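Local coordinates for protein alpha-ketoglutarate-dependent non-heme iron oxygenase EasH (PDB 5M0T) that is an iron- and 2-oxoglutarate-dependent oxygenase of the phytanoyl-CoA dioxygenase family that takes part in cycloclavine biosynthesis, a branch of ergot alkaloid metabolism, at residues M251-Q256 with G260-S265. Residues are numbered along the deposited sequence; the frame is centred on the assembly and turned at random.
Sequences MTPLAQ and GWRTVS
Gln256 and Trp261 meet through the backbone where the short helix 253-258 ends and the chain turns toward strand 264-266. Trp261 N donates to Gln256 O at 3.1 Å, with an N-H...O angle of 161°. This bond spans five residues, and Gly260, in a left-handed backbone conformation, lets the chain leave the helix, consistent with a Schellman-type ending; Gly260 O accepts from the side chains of Trp272 and Ser240. At the helix start Thr252 is the N-cap: Thr252 OG1 accepts from Ala255 N at 3.1 Å and also bonds to Asn93.

The side chains add a second link, from Arg262 back to the first turn of the helix. Extended from CG to NE, Arg262 presents its guanidinium side-on to the amide of Gln256, and both nitrogens on that side share one acceptor. Arg262 NE lies 2.8 Å and Arg262 NH2 2.7 Å from Gln256 OE1, which sits close to the guanidinium plane. The two bonds are moderately bent, near 141°, as expected when a fork closes on a single atom. Gln256 reaches this fork with CG anti to its carbonyl carbon (chi1 -67°) and the chain extended beyond. Its NE2 donates to the carbonyl oxygens of Val248 and Lys286, which fixes the flip of the amide and leaves OE1 facing the arginine. Pro253 CB lies over one face of the guanidinium, toward its rim and 3.9 Å from Arg262 CZ, while Pro253 O rests 3.3 Å from Arg262 CD. Trp261, by contrast, sends its indole away from the helix to bond Ser240 O and pack on Val241 of the second subunit.

This is a local helix-turn-strand connection, a capped short helix tied to the following two-stranded antiparallel hairpin, in the C-terminal region; none of its residues is among the iron or 2-oxoglutarate ligands.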
loop_
_atom_site.group_PDB
_atom_site.type_symbol
_atom_site.label_atom_id
_atom_site.label_comp_id
_atom_site.label_asym_id
_atom_site.label_seq_id
_atom_site.Cartn_x
_atom_site.Cartn_y
_atom_site.Cartn_z
ATOM N N MET A 251 6.744 -7.889 20.075
ATOM C CA MET A 251 5.571 -7.019 20.135
ATOM C C MET A 251 4.282 -7.840 20.245
ATOM O O MET A 251 4.277 -9.053 20.011
ATOM C CB MET A 251 5.511 -6.145 18.888
ATOM C CG MET A 251 6.829 -5.497 18.469
ATOM S SD MET A 251 6.562 -4.511 16.979
ATOM C CE MET A 251 8.206 -4.417 16.292
ATOM N N THR A 252 3.193 -7.167 20.604
ATOM C CA THR A 252 1.877 -7.791 20.645
ATOM C C THR A 252 1.411 -7.988 19.200
ATOM O O THR A 252 1.826 -7.227 18.311
ATOM C CB THR A 252 0.832 -6.913 21.351
ATOM O OG1 THR A 252 0.653 -5.692 20.602
ATOM C CG2 THR A 252 1.245 -6.602 22.798
ATOM N N PRO A 253 0.531 -8.986 18.956
ATOM C CA PRO A 253 -0.054 -9.178 17.624
ATOM C C PRO A 253 -0.596 -7.888 16.981
ATOM O O PRO A 253 -0.381 -7.666 15.793
ATOM C CB PRO A 253 -1.205 -10.159 17.890
ATOM C CG PRO A 253 -0.764 -10.944 19.083
ATOM C CD PRO A 253 0.092 -10.022 19.910
ATOM N N LEU A 254 -1.276 -7.054 17.771
ATOM C CA LEU A 254 -1.860 -5.810 17.285
ATOM C C LEU A 254 -0.775 -4.813 16.862
ATOM O O LEU A 254 -0.913 -4.167 15.834
ATOM C CB LEU A 254 -2.755 -5.174 18.352
ATOM C CG LEU A 254 -3.369 -3.794 18.074
ATOM C CD1 LEU A 254 -4.187 -3.809 16.796
ATOM C CD2 LEU A 254 -4.233 -3.377 19.256
ATOM N N ALA A 255 0.277 -4.682 17.670
ATOM C CA ALA A 255 1.415 -3.833 17.308
ATOM C C ALA A 255 2.142 -4.371 16.070
ATOM O O ALA A 255 2.535 -3.586 15.201
ATOM C CB ALA A 255 2.377 -3.662 18.475
ATOM N N GLN A 256 2.286 -5.694 15.974
ATOM C CA GLN A 256 2.871 -6.330 14.775
ATOM C C GLN A 256 2.110 -5.965 13.500
ATOM O O GLN A 256 2.715 -5.691 12.463
ATOM C CB GLN A 256 2.919 -7.852 14.914
ATOM C CG GLN A 256 3.880 -8.362 15.975
ATOM C CD GLN A 256 3.943 -9.879 16.031
ATOM O OE1 GLN A 256 2.987 -10.565 15.697
ATOM N NE2 GLN A 256 5.087 -10.406 16.442
ATOM N N GLY A 260 3.393 -3.605 9.870
ATOM C CA GLY A 260 3.485 -4.250 8.562
ATOM C C GLY A 260 3.981 -5.683 8.541
ATOM O O GLY A 260 4.557 -6.115 7.541
ATOM N N TRP A 261 3.755 -6.438 9.617
ATOM C CA TRP A 261 4.097 -7.866 9.650
ATOM C C TRP A 261 2.894 -8.827 9.804
ATOM O O TRP A 261 3.092 -10.033 10.019
ATOM C CB TRP A 261 5.139 -8.115 10.737
ATOM C CG TRP A 261 6.522 -7.807 10.286
ATOM C CD1 TRP A 261 7.079 -6.576 10.137
ATOM C CD2 TRP A 261 7.521 -8.749 9.909
ATOM N NE1 TRP A 261 8.366 -6.690 9.701
ATOM C CE2 TRP A 261 8.672 -8.011 9.545
ATOM C CE3 TRP A 261 7.561 -10.145 9.844
ATOM C CZ2 TRP A 261 9.852 -8.615 9.119
ATOM C CZ3 TRP A 261 8.749 -10.755 9.420
ATOM C CH2 TRP A 261 9.880 -9.982 9.060
ATOM N N ARG A 262 1.664 -8.326 9.666
ATOM C CA ARG A 262 0.489 -9.203 9.612
ATOM C C ARG A 262 -0.452 -8.806 8.494
ATOM O O ARG A 262 -0.373 -7.708 7.939
ATOM C CB ARG A 262 -0.274 -9.212 10.948
ATOM C CG ARG A 262 0.302 -10.155 11.984
ATOM C CD ARG A 262 -0.168 -9.851 13.396
ATOM N NE ARG A 262 0.569 -10.638 14.379
ATOM C CZ ARG A 262 0.311 -11.905 14.710
ATOM N NH1 ARG A 262 -0.675 -12.607 14.146
ATOM N NH2 ARG A 262 1.070 -12.489 15.616
ATOM N N THR A 263 -1.356 -9.733 8.189
ATOM C CA THR A 263 -2.356 -9.549 7.164
ATOM C C THR A 263 -3.383 -8.533 7.648
ATOM O O THR A 263 -3.744 -8.505 8.821
ATOM C CB THR A 263 -2.988 -10.904 6.812
ATOM O OG1 THR A 263 -1.999 -11.719 6.164
ATOM C CG2 THR A 263 -4.243 -10.769 5.924
ATOM N N VAL A 264 -3.824 -7.686 6.719
ATOM C CA VAL A 264 -4.781 -6.609 6.984
ATOM C C VAL A 264 -5.946 -6.801 6.025
ATOM O O VAL A 264 -5.756 -7.294 4.923
ATOM C CB VAL A 264 -4.161 -5.201 6.834
ATOM C CG1 VAL A 264 -3.225 -4.900 7.984
ATOM C CG2 VAL A 264 -3.425 -5.032 5.502
ATOM N N SER A 265 -7.150 -6.457 6.470
ATOM C CA SER A 265 -8.364 -6.628 5.662
ATOM C C SER A 265 -8.808 -5.295 5.061
ATOM O O SER A 265 -9.102 -4.347 5.786
ATOM C CB SER A 265 -9.511 -7.216 6.495
ATOM O OG SER A 265 -10.620 -7.539 5.643
#